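Local coordinates for protein phosphoribosylformylglycinamidine synthase 2 (Thermus thermophilus, PDB 3VIU) that binds adenosine-5'-diphosphate and a magnesium ion within one chain that carries two copies of the N- and C-terminal domains of the AIR synthase-related family, at residues K52-E57 with L481-G486; D485-G490 with A506-A511; A467-N472 with A539-V544; G461-L466 with L594-E599. All blocks are in the same frame, centred on the assembly; numbering follows the deposited sequence.

Interaction 1: residues K52-E57 with L481-G486; sequences KALPKE and LAYTDG. With ADP (adenosine-5'-diphosphate), chain B.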
loop_
_atom_site.group_PDB
_atom_site.type_symbol
_atom_site.label_atom_id
_atom_site.label_comp_id
_atom_site.label_asym_id
_atom_site.label_seq_id
_atom_site.Cartn_x
_atom_site.Cartn_y
_atom_site.Cartn_z
ATOM N N LYS A 52 -17.461 7.159 0.444
ATOM C CA LYS A 52 -18.335 7.118 1.608
ATOM C C LYS A 52 -18.898 5.711 1.803
ATOM O O LYS A 52 -19.273 5.335 2.909
ATOM C CB LYS A 52 -19.488 8.114 1.448
ATOM C CG LYS A 52 -19.089 9.582 1.582
ATOM C CD LYS A 52 -20.270 10.484 1.252
ATOM C CE LYS A 52 -19.917 11.956 1.381
ATOM N NZ LYS A 52 -19.567 12.334 2.777
ATOM N N ALA A 53 -18.931 4.935 0.726
ATOM C CA ALA A 53 -19.460 3.577 0.759
ATOM C C ALA A 53 -18.607 2.536 1.482
ATOM O O ALA A 53 -19.129 1.501 1.895
ATOM C CB ALA A 53 -19.739 3.103 -0.665
ATOM N N LEU A 54 -17.311 2.792 1.632
ATOM C CA LEU A 54 -16.426 1.835 2.297
ATOM C C LEU A 54 -16.670 1.705 3.801
ATOM O O LEU A 54 -16.593 2.684 4.535
ATOM C CB LEU A 54 -14.963 2.208 2.043
ATOM C CG LEU A 54 -14.497 2.143 0.579
ATOM C CD1 LEU A 54 -13.077 2.663 0.464
ATOM C CD2 LEU A 54 -14.581 0.710 0.067
ATOM N N PRO A 55 -16.980 0.486 4.277
ATOM C CA PRO A 55 -17.240 0.193 5.696
ATOM C C PRO A 55 -16.032 0.560 6.576
ATOM O O PRO A 55 -14.910 0.208 6.240
ATOM C CB PRO A 55 -17.500 -1.309 5.688
ATOM C CG PRO A 55 -18.087 -1.538 4.344
ATOM C CD PRO A 55 -17.209 -0.712 3.452
ATOM N N LYS A 56 -16.269 1.237 7.703
ATOM C CA LYS A 56 -15.178 1.659 8.589
ATOM C C LYS A 56 -15.160 1.028 9.985
ATOM O O LYS A 56 -14.140 1.076 10.665
ATOM C CB LYS A 56 -15.199 3.181 8.776
ATOM C CG LYS A 56 -15.897 3.972 7.680
ATOM C CD LYS A 56 -14.944 4.478 6.603
ATOM C CE LYS A 56 -15.686 5.387 5.607
ATOM N NZ LYS A 56 -14.818 5.929 4.507
ATOM N N GLU A 57 -16.280 0.458 10.417
ATOM C CA GLU A 57 -16.365 -0.142 11.749
ATOM C C GLU A 57 -15.597 -1.453 11.891
ATOM O O GLU A 57 -15.581 -2.280 10.981
ATOM C CB GLU A 57 -17.833 -0.369 12.135
ATOM C CG GLU A 57 -18.704 0.896 12.095
ATOM C CD GLU A 57 -20.171 0.625 12.446
ATOM O OE1 GLU A 57 -20.775 -0.275 11.814
ATOM O OE2 GLU A 57 -20.720 1.312 13.345
ATOM N N LEU A 481 -6.863 -7.325 10.561
ATOM C CA LEU A 481 -7.470 -6.330 11.439
ATOM C C LEU A 481 -8.116 -5.188 10.665
ATOM O O LEU A 481 -9.150 -4.676 11.064
ATOM C CB LEU A 481 -6.425 -5.769 12.406
ATOM C CG LEU A 481 -5.800 -6.803 13.340
ATOM C CD1 LEU A 481 -4.714 -6.142 14.159
ATOM C CD2 LEU A 481 -6.871 -7.402 14.239
ATOM N N ALA A 482 -7.499 -4.795 9.556
ATOM C CA ALA A 482 -8.020 -3.716 8.726
ATOM C C ALA A 482 -7.150 -3.583 7.496
ATOM O O ALA A 482 -6.123 -4.245 7.387
ATOM C CB ALA A 482 -8.020 -2.401 9.497
ATOM N N TYR A 483 -7.554 -2.732 6.566
ATOM C CA TYR A 483 -6.745 -2.545 5.381
ATOM C C TYR A 483 -6.589 -1.081 5.018
ATOM O O TYR A 483 -7.216 -0.211 5.609
ATOM C CB TYR A 483 -7.328 -3.310 4.194
ATOM C CG TYR A 483 -8.564 -2.698 3.592
ATOM C CD1 TYR A 483 -9.833 -2.985 4.099
ATOM C CD2 TYR A 483 -8.465 -1.834 2.502
ATOM C CE1 TYR A 483 -10.970 -2.429 3.532
ATOM C CE2 TYR A 483 -9.594 -1.272 1.928
ATOM C CZ TYR A 483 -10.843 -1.570 2.447
ATOM O OH TYR A 483 -11.948 -0.980 1.895
ATOM N N THR A 484 -5.725 -0.835 4.044
ATOM C CA THR A 484 -5.444 0.495 3.529
ATOM C C THR A 484 -5.477 0.281 2.012
ATOM O O THR A 484 -4.968 -0.730 1.516
ATOM C CB THR A 484 -4.038 0.966 3.982
ATOM O OG1 THR A 484 -3.815 2.318 3.559
ATOM C CG2 THR A 484 -2.957 0.061 3.393
ATOM N N ASP A 485 -6.096 1.199 1.276
ATOM C CA ASP A 485 -6.176 1.043 -0.168
ATOM C C ASP A 485 -5.607 2.220 -0.934
ATOM O O ASP A 485 -6.035 3.365 -0.755
ATOM C CB ASP A 485 -7.624 0.829 -0.606
ATOM C CG ASP A 485 -8.501 2.025 -0.310
ATOM O OD1 ASP A 485 -9.158 2.541 -1.240
ATOM O OD2 ASP A 485 -8.536 2.450 0.863
ATOM N N GLY A 486 -4.626 1.931 -1.782
ATOM C CA GLY A 486 -4.031 2.961 -2.599
ATOM C C GLY A 486 -4.664 2.834 -3.969
ATOM O O GLY A 486 -4.305 1.950 -4.739
HETATM P PB ADP B . -1.393 13.118 2.994
HETATM O O1B ADP B . -1.489 14.179 1.954
HETATM O O2B ADP B . -0.581 11.862 2.398
HETATM O O3B ADP B . -0.597 13.753 4.338
HETATM P PA ADP B . -4.017 12.858 2.288
HETATM O O1A ADP B . -4.591 14.225 2.423
HETATM O O2A ADP B . -3.361 12.711 0.813
HETATM O O3A ADP B . -2.886 12.621 3.456
HETATM O "O5'" ADP B . -5.158 11.699 2.434
HETATM C "C5'" ADP B . -6.414 12.302 2.802
HETATM C "C4'" ADP B . -7.153 11.529 3.933
HETATM O "O4'" ADP B . -8.216 10.685 3.383
HETATM C "C3'" ADP B . -6.249 10.575 4.755
HETATM O "O3'" ADP B . -6.717 10.518 6.109
HETATM C "C2'" ADP B . -6.391 9.241 4.023
HETATM O "O2'" ADP B . -6.101 8.124 4.869
HETATM C "C1'" ADP B . -7.839 9.270 3.529
HETATM N N9 ADP B . -7.992 8.555 2.255
HETATM C C8 ADP B . -7.622 9.008 1.019
HETATM N N7 ADP B . -7.902 8.124 0.106
HETATM C C5 ADP B . -8.469 7.046 0.688
HETATM C C6 ADP B . -8.973 5.803 0.224
HETATM N N6 ADP B . -8.938 5.490 -1.123
HETATM N N1 ADP B . -9.486 4.934 1.123
HETATM C C2 ADP B . -9.530 5.219 2.434
HETATM N N3 ADP B . -9.067 6.377 2.910
HETATM C C4 ADP B . -8.536 7.306 2.085
#
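Tyr483 and Asp485, alternate residues on the same side of strand 479-488, meet Leu54 from the loop that follows helix 48-51. The phenol comes first along the strand: its CG lies between the backbone N and the carbonyl carbon (chi1 74°), which brings the hydroxyl end up to the loop. There OH sits 3.6 Å from Leu54 CD2 and 4.1 Å from Leu54 CD1, so the end of the ring faces both branches of the leucine, and the two side chains cross at about a right angle. No hydrogen bond joins the segments. Thr484, next in sequence, turns the other way and its OG1 is hydrogen-bonded to Ser521. Asp485 follows, with its CB in plane at the edge of the Tyr483 ring and its OD1 4.3 Å from Leu54 CD1. This carboxylate meets the adenine of adenosine-5'-diphosphate: N6 donates to Asp485 OD1 over 3.0 Å at 145°, while Asp485 OD2 lies 2.7 Å from N1. A backbone hydrogen bond between Pro55, necessarily the acceptor, and Val519 ties the loop to strand 519-525, and Leu508 packs against all three touching side chains. Leu54 thus supplies a loose apolar neighbour to the carboxylate. OD2 and N1, both normally acceptors, are close enough to be consistent with a proton between them, which the model does not locate.

Interaction 2: residues D485-G490 with A506-A511; sequences DGLNLG and AGLKEA. With ADP (adenosine-5'-diphosphate), chain B.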
loop_
_atom_site.group_PDB
_atom_site.type_symbol
_atom_site.label_atom_id
_atom_site.label_comp_id
_atom_site.label_asym_id
_atom_site.label_seq_id
_atom_site.Cartn_x
_atom_site.Cartn_y
_atom_site.Cartn_z
ATOM N N ASP A 485 -6.096 1.199 1.276
ATOM C CA ASP A 485 -6.176 1.043 -0.168
ATOM C C ASP A 485 -5.607 2.220 -0.934
ATOM O O ASP A 485 -6.035 3.365 -0.755
ATOM C CB ASP A 485 -7.624 0.829 -0.606
ATOM C CG ASP A 485 -8.501 2.025 -0.310
ATOM O OD1 ASP A 485 -9.158 2.541 -1.240
ATOM O OD2 ASP A 485 -8.536 2.450 0.863
ATOM N N GLY A 486 -4.626 1.931 -1.782
ATOM C CA GLY A 486 -4.031 2.961 -2.599
ATOM C C GLY A 486 -4.664 2.834 -3.969
ATOM O O GLY A 486 -4.305 1.950 -4.739
ATOM N N LEU A 487 -5.626 3.698 -4.272
ATOM C CA LEU A 487 -6.282 3.650 -5.571
ATOM C C LEU A 487 -5.480 4.428 -6.611
ATOM O O LEU A 487 -5.010 5.534 -6.344
ATOM C CB LEU A 487 -7.696 4.230 -5.473
ATOM C CG LEU A 487 -8.621 3.629 -4.404
ATOM C CD1 LEU A 487 -10.007 4.239 -4.551
ATOM C CD2 LEU A 487 -8.688 2.106 -4.535
ATOM N N ASN A 488 -5.324 3.836 -7.791
ATOM C CA ASN A 488 -4.609 4.453 -8.910
ATOM C C ASN A 488 -5.434 4.164 -10.158
ATOM O O ASN A 488 -5.645 3.006 -10.513
ATOM C CB ASN A 488 -3.226 3.836 -9.062
ATOM C CG ASN A 488 -2.415 3.908 -7.785
ATOM O OD1 ASN A 488 -1.722 4.885 -7.530
ATOM N ND2 ASN A 488 -2.518 2.872 -6.965
ATOM N N LEU A 489 -5.912 5.215 -10.811
ATOM C CA LEU A 489 -6.728 5.073 -12.006
ATOM C C LEU A 489 -6.480 6.188 -13.010
ATOM O O LEU A 489 -5.677 7.101 -12.775
ATOM C CB LEU A 489 -8.211 5.058 -11.637
ATOM C CG LEU A 489 -8.686 3.835 -10.845
ATOM C CD1 LEU A 489 -8.919 4.248 -9.400
ATOM C CD2 LEU A 489 -9.961 3.265 -11.454
ATOM N N GLY A 490 -7.170 6.097 -14.141
ATOM C CA GLY A 490 -7.037 7.102 -15.168
ATOM C C GLY A 490 -7.929 8.258 -14.784
ATOM O O GLY A 490 -8.401 8.347 -13.646
ATOM N N ALA A 506 -16.570 -0.142 -5.430
ATOM C CA ALA A 506 -17.632 -1.087 -5.103
ATOM C C ALA A 506 -17.005 -2.451 -4.810
ATOM O O ALA A 506 -17.484 -3.194 -3.955
ATOM C CB ALA A 506 -18.632 -1.198 -6.261
ATOM N N GLY A 507 -15.930 -2.773 -5.519
ATOM C CA GLY A 507 -15.260 -4.038 -5.297
ATOM C C GLY A 507 -14.744 -4.168 -3.872
ATOM O O GLY A 507 -14.962 -5.186 -3.220
ATOM N N LEU A 508 -14.051 -3.137 -3.395
ATOM C CA LEU A 508 -13.509 -3.121 -2.038
ATOM C C LEU A 508 -14.622 -3.241 -0.993
ATOM O O LEU A 508 -14.531 -4.030 -0.052
ATOM C CB LEU A 508 -12.725 -1.828 -1.818
ATOM C CG LEU A 508 -11.199 -1.839 -2.017
ATOM C CD1 LEU A 508 -10.768 -2.959 -2.947
ATOM C CD2 LEU A 508 -10.761 -0.485 -2.545
ATOM N N LYS A 509 -15.672 -2.451 -1.173
ATOM C CA LYS A 509 -16.806 -2.459 -0.269
ATOM C C LYS A 509 -17.319 -3.881 -0.087
ATOM O O LYS A 509 -17.465 -4.378 1.035
ATOM C CB LYS A 509 -17.919 -1.582 -0.841
ATOM C CG LYS A 509 -19.252 -1.690 -0.122
ATOM C CD LYS A 509 -20.358 -1.072 -0.961
ATOM C CE LYS A 509 -21.700 -1.088 -0.230
ATOM N NZ LYS A 509 -22.126 -2.449 0.224
ATOM N N GLU A 510 -17.574 -4.536 -1.212
ATOM C CA GLU A 510 -18.098 -5.890 -1.208
ATOM C C GLU A 510 -17.178 -6.899 -0.531
ATOM O O GLU A 510 -17.644 -7.739 0.233
ATOM C CB GLU A 510 -18.406 -6.314 -2.639
ATOM C CG GLU A 510 -19.097 -7.650 -2.760
ATOM C CD GLU A 510 -19.737 -7.833 -4.124
ATOM O OE1 GLU A 510 -20.186 -8.962 -4.422
ATOM O OE2 GLU A 510 -19.797 -6.842 -4.896
ATOM N N ALA A 511 -15.877 -6.816 -0.799
ATOM C CA ALA A 511 -14.925 -7.735 -0.185
ATOM C C ALA A 511 -14.791 -7.405 1.298
ATOM O O ALA A 511 -14.705 -8.291 2.145
ATOM C CB ALA A 511 -13.568 -7.627 -0.867
HETATM P PB ADP B . -1.393 13.118 2.994
HETATM O O1B ADP B . -1.489 14.179 1.954
HETATM O O2B ADP B . -0.581 11.862 2.398
HETATM O O3B ADP B . -0.597 13.753 4.338
HETATM P PA ADP B . -4.017 12.858 2.288
HETATM O O1A ADP B . -4.591 14.225 2.423
HETATM O O2A ADP B . -3.361 12.711 0.813
HETATM O O3A ADP B . -2.886 12.621 3.456
HETATM O "O5'" ADP B . -5.158 11.699 2.434
HETATM C "C5'" ADP B . -6.414 12.302 2.802
HETATM C "C4'" ADP B . -7.153 11.529 3.933
HETATM O "O4'" ADP B . -8.216 10.685 3.383
HETATM C "C3'" ADP B . -6.249 10.575 4.755
HETATM O "O3'" ADP B . -6.717 10.518 6.109
HETATM C "C2'" ADP B . -6.391 9.241 4.023
HETATM O "O2'" ADP B . -6.101 8.124 4.869
HETATM C "C1'" ADP B . -7.839 9.270 3.529
HETATM N N9 ADP B . -7.992 8.555 2.255
HETATM C C8 ADP B . -7.622 9.008 1.019
HETATM N N7 ADP B . -7.902 8.124 0.106
HETATM C C5 ADP B . -8.469 7.046 0.688
HETATM C C6 ADP B . -8.973 5.803 0.224
HETATM N N6 ADP B . -8.938 5.490 -1.123
HETATM N N1 ADP B . -9.486 4.934 1.123
HETATM C C2 ADP B . -9.530 5.219 2.434
HETATM N N3 ADP B . -9.067 6.377 2.910
HETATM C C4 ADP B . -8.536 7.306 2.085
#
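Leu508 of helix 495-515 pushes one methyl, CD2, into the angle between Asp485 and Leu487 on the strand beneath it. This is the tight part. Leu508 CD2 lies 3.7 Å from Asp485 OD1 and 3.9 Å from Leu487 CD2, and the two leucines slide past each other in opposite directions. The torsions of Leu508 are well away from the staggered values (chi1 -96°, chi2 24°), which may reflect either a constrained fit or limited definition of the side chain. Leu487 also faces the ligand: its CG is 3.8 Å from N6 of adenosine-5'-diphosphate, an apolar contact beside the amino group, so one residue packs against both the helix and the adenine. Round the helix from Leu508 the packing is looser. Lys509 and Glu510 are partly exposed, and their ion pairs, with Glu513 and Arg459, are long and weak. Ala511 touches Leu466 of helix 458-475, so helix 495-515 rests on a second helix as well as on the sheet. Strand 479-488, helix 495-515 and the parallel strand 519-525 form a beta-alpha-beta unit of the PurM-like N-terminal domain, with the adenine pocket at its strands.

Interaction 3: residues A467-N472 with A539-V544; sequences AEACRN and AMVGVV. With MG (magnesium ion), chain D.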
loop_
_atom_site.group_PDB
_atom_site.type_symbol
_atom_site.label_atom_id
_atom_site.label_comp_id
_atom_site.label_asym_id
_atom_site.label_seq_id
_atom_site.Cartn_x
_atom_site.Cartn_y
_atom_site.Cartn_z
ATOM N N ALA A 467 -9.168 -9.658 -0.856
ATOM C CA ALA A 467 -9.226 -11.070 -0.509
ATOM C C ALA A 467 -7.807 -11.642 -0.401
ATOM O O ALA A 467 -7.431 -12.187 0.639
ATOM C CB ALA A 467 -10.030 -11.836 -1.564
ATOM N N GLU A 468 -7.017 -11.488 -1.463
ATOM C CA GLU A 468 -5.650 -11.998 -1.487
ATOM C C GLU A 468 -4.815 -11.465 -0.324
ATOM O O GLU A 468 -4.168 -12.235 0.383
ATOM C CB GLU A 468 -4.962 -11.645 -2.810
ATOM C CG GLU A 468 -3.604 -12.336 -2.978
ATOM C CD GLU A 468 -2.963 -12.103 -4.344
ATOM O OE1 GLU A 468 -1.994 -12.823 -4.682
ATOM O OE2 GLU A 468 -3.415 -11.198 -5.079
ATOM N N ALA A 469 -4.827 -10.152 -0.123
ATOM C CA ALA A 469 -4.060 -9.562 0.965
ATOM C C ALA A 469 -4.462 -10.191 2.306
ATOM O O ALA A 469 -3.605 -10.551 3.116
ATOM C CB ALA A 469 -4.272 -8.053 0.999
ATOM N N CYS A 470 -5.761 -10.333 2.538
ATOM C CA CYS A 470 -6.227 -10.938 3.778
ATOM C C CYS A 470 -5.827 -12.412 3.851
ATOM O O CYS A 470 -5.501 -12.914 4.926
ATOM C CB CYS A 470 -7.741 -10.812 3.894
ATOM S SG CYS A 470 -8.292 -9.139 4.186
ATOM N N ARG A 471 -5.849 -13.095 2.704
ATOM C CA ARG A 471 -5.488 -14.502 2.652
ATOM C C ARG A 471 -4.015 -14.670 3.011
ATOM O O ARG A 471 -3.648 -15.573 3.765
ATOM C CB ARG A 471 -5.745 -15.078 1.251
ATOM C CG ARG A 471 -5.637 -16.607 1.173
ATOM C CD ARG A 471 -5.751 -17.107 -0.251
ATOM N NE ARG A 471 -6.901 -16.516 -0.931
ATOM C CZ ARG A 471 -6.825 -15.811 -2.057
ATOM N NH1 ARG A 471 -7.928 -15.316 -2.590
ATOM N NH2 ARG A 471 -5.651 -15.602 -2.650
ATOM N N ASN A 472 -3.175 -13.788 2.476
ATOM C CA ASN A 472 -1.745 -13.855 2.740
ATOM C C ASN A 472 -1.389 -13.688 4.206
ATOM O O ASN A 472 -0.453 -14.330 4.699
ATOM C CB ASN A 472 -1.004 -12.821 1.905
ATOM C CG ASN A 472 -0.873 -13.246 0.463
ATOM O OD1 ASN A 472 -0.478 -14.377 0.183
ATOM N ND2 ASN A 472 -1.200 -12.345 -0.464
ATOM N N ALA A 539 -6.052 -1.032 -7.420
ATOM C CA ALA A 539 -6.332 -0.829 -6.012
ATOM C C ALA A 539 -5.308 -1.667 -5.252
ATOM O O ALA A 539 -5.462 -2.884 -5.115
ATOM C CB ALA A 539 -7.750 -1.283 -5.675
HETATM N N MSE A 540 -4.252 -1.017 -4.782
HETATM C CA MSE A 540 -3.222 -1.708 -4.026
HETATM C C MSE A 540 -3.677 -1.778 -2.582
HETATM O O MSE A 540 -3.668 -0.789 -1.859
HETATM C CB MSE A 540 -1.896 -0.973 -4.174
HETATM C CG MSE A 540 -1.379 -1.055 -5.599
HETATM SE SE MSE A 540 -0.116 0.333 -6.075
HETATM C CE MSE A 540 0.843 -0.619 -7.476
ATOM N N VAL A 541 -4.103 -2.970 -2.189
ATOM C CA VAL A 541 -4.618 -3.227 -0.857
ATOM C C VAL A 541 -3.570 -3.718 0.123
ATOM O O VAL A 541 -2.929 -4.741 -0.097
ATOM C CB VAL A 541 -5.750 -4.270 -0.920
ATOM C CG1 VAL A 541 -6.299 -4.548 0.477
ATOM C CG2 VAL A 541 -6.853 -3.770 -1.852
ATOM N N GLY A 542 -3.412 -2.969 1.210
ATOM C CA GLY A 542 -2.468 -3.330 2.244
ATOM C C GLY A 542 -3.267 -3.786 3.447
ATOM O O GLY A 542 -4.204 -3.103 3.871
ATOM N N VAL A 543 -2.913 -4.947 3.985
ATOM C CA VAL A 543 -3.610 -5.490 5.135
ATOM C C VAL A 543 -2.663 -5.768 6.289
ATOM O O VAL A 543 -1.574 -6.307 6.101
ATOM C CB VAL A 543 -4.336 -6.815 4.788
ATOM C CG1 VAL A 543 -4.832 -7.489 6.072
ATOM C CG2 VAL A 543 -5.500 -6.541 3.850
ATOM N N VAL A 544 -3.091 -5.399 7.488
ATOM C CA VAL A 544 -2.297 -5.634 8.677
ATOM C C VAL A 544 -3.071 -6.575 9.586
ATOM O O VAL A 544 -4.290 -6.483 9.697
ATOM C CB VAL A 544 -2.001 -4.317 9.445
ATOM C CG1 VAL A 544 -1.351 -4.633 10.787
ATOM C CG2 VAL A 544 -1.076 -3.432 8.627
HETATM MG MG MG D . 0.821 -15.539 -1.726
HETATM O O HOH W 1 -1.234 -14.939 -2.974
HETATM O O HOH W 2 0.996 -17.496 -3.337
#
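Ala469 directs its CB from helix 458-475 at Val543 and Val541, two residues on the same side of strand 538-548. The closest meeting is CB on Val543 CG2 at 3.5 Å. The same Ala469 CB lies 3.7 Å from Val541 O, with Val541 CG1 farther off at 4.1 Å. In Val543, CG1 lies opposite the backbone N (chi1 169°), which leaves CG2 as the branch that also meets Cys470 SG, at 3.8 Å. The small Ala469 is consistent with the 7.7 Å closest approach of the short axes, which are inclined by 28° and run in the same general direction. The polar side of the helix faces elsewhere: Asn472 OD1 binds the magnesium ion at 2.6 Å, with Asp430 and Asp620 as further protein ligands, and Glu468 OE1 accepts from water 1, itself bound to the metal. Asn472 ND2 is held by Asp448, which steadies the amide. The helix thus packs on one face of the mixed sheet, over strand 538-548, which is flanked by antiparallel strands 441-448 and 479-488.

Interaction 4: residues G461-L466 with L594-E599; sequences GAMHAL and LDLGRE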
loop_
_atom_site.group_PDB
_atom_site.type_symbol
_atom_site.label_atom_id
_atom_site.label_comp_id
_atom_site.label_asym_id
_atom_site.label_seq_id
_atom_site.Cartn_x
_atom_site.Cartn_y
_atom_site.Cartn_z
ATOM N N GLY A 461 -11.486 -7.321 -9.732
ATOM C CA GLY A 461 -10.074 -7.119 -9.449
ATOM C C GLY A 461 -9.861 -6.551 -8.046
ATOM O O GLY A 461 -8.988 -7.001 -7.300
ATOM N N ALA A 462 -10.672 -5.558 -7.686
ATOM C CA ALA A 462 -10.589 -4.930 -6.372
ATOM C C ALA A 462 -10.908 -5.950 -5.282
ATOM O O ALA A 462 -10.223 -6.010 -4.263
ATOM C CB ALA A 462 -11.556 -3.759 -6.292
HETATM N N MSE A 463 -11.948 -6.751 -5.509
HETATM C CA MSE A 463 -12.350 -7.782 -4.553
HETATM C C MSE A 463 -11.225 -8.785 -4.351
HETATM O O MSE A 463 -10.935 -9.181 -3.220
HETATM C CB MSE A 463 -13.591 -8.527 -5.044
HETATM C CG MSE A 463 -14.905 -7.814 -4.801
HETATM SE SE MSE A 463 -16.358 -8.743 -5.698
HETATM C CE MSE A 463 -16.126 -10.495 -4.913
ATOM N N HIS A 464 -10.609 -9.199 -5.458
ATOM C CA HIS A 464 -9.511 -10.151 -5.417
ATOM C C HIS A 464 -8.339 -9.608 -4.623
ATOM O O HIS A 464 -7.701 -10.346 -3.876
ATOM C CB HIS A 464 -9.053 -10.500 -6.834
ATOM C CG HIS A 464 -9.660 -11.758 -7.370
ATOM N ND1 HIS A 464 -9.348 -13.006 -6.870
ATOM C CD2 HIS A 464 -10.574 -11.962 -8.350
ATOM C CE1 HIS A 464 -10.043 -13.924 -7.519
ATOM N NE2 HIS A 464 -10.795 -13.318 -8.422
ATOM N N ALA A 465 -8.065 -8.313 -4.777
ATOM C CA ALA A 465 -6.959 -7.663 -4.071
ATOM C C ALA A 465 -7.107 -7.722 -2.553
ATOM O O ALA A 465 -6.179 -8.137 -1.855
ATOM C CB ALA A 465 -6.820 -6.208 -4.531
ATOM N N LEU A 466 -8.265 -7.310 -2.039
ATOM C CA LEU A 466 -8.491 -7.341 -0.600
ATOM C C LEU A 466 -8.487 -8.795 -0.114
ATOM O O LEU A 466 -7.885 -9.128 0.913
ATOM C CB LEU A 466 -9.829 -6.687 -0.242
ATOM C CG LEU A 466 -9.833 -5.894 1.072
ATOM C CD1 LEU A 466 -11.254 -5.477 1.417
ATOM C CD2 LEU A 466 -9.231 -6.721 2.189
ATOM N N LEU A 594 -14.959 -15.328 -7.675
ATOM C CA LEU A 594 -14.560 -15.230 -6.284
ATOM C C LEU A 594 -15.782 -15.342 -5.377
ATOM O O LEU A 594 -16.667 -14.482 -5.389
ATOM C CB LEU A 594 -13.837 -13.902 -6.052
ATOM C CG LEU A 594 -13.464 -13.471 -4.632
ATOM C CD1 LEU A 594 -12.707 -14.575 -3.898
ATOM C CD2 LEU A 594 -12.612 -12.211 -4.725
ATOM N N ASP A 595 -15.819 -16.427 -4.611
ATOM C CA ASP A 595 -16.892 -16.710 -3.665
ATOM C C ASP A 595 -16.365 -16.184 -2.339
ATOM O O ASP A 595 -15.527 -16.814 -1.694
ATOM C CB ASP A 595 -17.125 -18.228 -3.574
ATOM C CG ASP A 595 -18.208 -18.613 -2.569
ATOM O OD1 ASP A 595 -18.350 -17.927 -1.534
ATOM O OD2 ASP A 595 -18.907 -19.626 -2.809
ATOM N N LEU A 596 -16.850 -15.020 -1.941
ATOM C CA LEU A 596 -16.414 -14.412 -0.705
ATOM C C LEU A 596 -16.746 -15.255 0.514
ATOM O O LEU A 596 -16.022 -15.220 1.505
ATOM C CB LEU A 596 -17.004 -13.009 -0.594
ATOM C CG LEU A 596 -16.283 -12.074 -1.576
ATOM C CD1 LEU A 596 -17.090 -10.818 -1.816
ATOM C CD2 LEU A 596 -14.888 -11.751 -1.018
ATOM N N GLY A 597 -17.822 -16.031 0.438
ATOM C CA GLY A 597 -18.188 -16.875 1.562
ATOM C C GLY A 597 -17.153 -17.965 1.748
ATOM O O GLY A 597 -16.731 -18.260 2.872
ATOM N N ARG A 598 -16.737 -18.572 0.640
ATOM C CA ARG A 598 -15.736 -19.622 0.698
ATOM C C ARG A 598 -14.416 -19.013 1.182
ATOM O O ARG A 598 -13.753 -19.567 2.065
ATOM C CB ARG A 598 -15.551 -20.256 -0.687
ATOM C CG ARG A 598 -14.376 -21.221 -0.785
ATOM C CD ARG A 598 -14.572 -22.441 0.100
ATOM N NE ARG A 598 -15.631 -23.314 -0.400
ATOM C CZ ARG A 598 -15.575 -23.983 -1.547
ATOM N NH1 ARG A 598 -14.507 -23.893 -2.329
ATOM N NH2 ARG A 598 -16.601 -24.731 -1.924
ATOM N N GLU A 599 -14.054 -17.864 0.605
ATOM C CA GLU A 599 -12.818 -17.174 0.955
ATOM C C GLU A 599 -12.692 -16.968 2.458
ATOM O O GLU A 599 -11.657 -17.280 3.047
ATOM C CB GLU A 599 -12.739 -15.815 0.248
ATOM C CG GLU A 599 -11.421 -15.073 0.501
ATOM C CD GLU A 599 -10.206 -15.788 -0.079
ATOM O OE1 GLU A 599 -9.212 -15.974 0.652
ATOM O OE2 GLU A 599 -10.235 -16.158 -1.269
#
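Leu594 sets its CD2 methyl over one face of the His464 ring in a CH-pi contact that helps join the second PurM-like N-terminal domain to its C-terminal partner domain. Leu594 CD2 sits 4.0 Å from the His464 ring centroid, 8° off the normal and so over the middle of that face, while Leu594 CB reaches His464 NE2 at 3.9 Å. Leu594 CD2 also lies 3.7 Å from His464 N, on the helix backbone. Beside it, selenomethionine Met463 bends at its last torsion (chi3 56°), turning CE toward Leu596; the modelled 3.3 Å from CE to Leu596 CD1 is too short for two methyls, and the exact separation is doubtful. In the next shell, His464 NE2 is hydrogen-bonded to Pro592 O and the Tyr453 ring meets the imidazole at a steep tilt, which probably limit rotation of the ring. Pro658 touches both His464 and Leu594, and Ala514 of helix 495-515 touches Leu596. Farther out, Glu599 forms a salt bridge with Arg471, on the same helix as His464. Helix 596-611 starts right after Leu594 and its neighbour Asp595, the N-cap residue, whose OD1 receives Arg598 N over 2.8 Å at 160°, from above the carboxylate plane.

The four contacts form a close group with centres 10 to 15 Å apart; interactions 1 and 4 are the most distant pair. Interactions 1 and 2 share strand 479-488 and the adenine pocket. Interaction 3 lies on the adjacent strand 538-548 of the same sheet, and interactions 3 and 4 share helix 458-475. Along the chain, interaction 2 is nested inside the loop closed by interaction 3, which is itself nested inside that closed by interaction 4, whereas interaction 1 crosses 3 and 4. Strand 479-488 lends Asp485 and Leu487 to the nucleotide pocket and helix 458-475 lends Asn472 to the metal site, so one domain contributes to both.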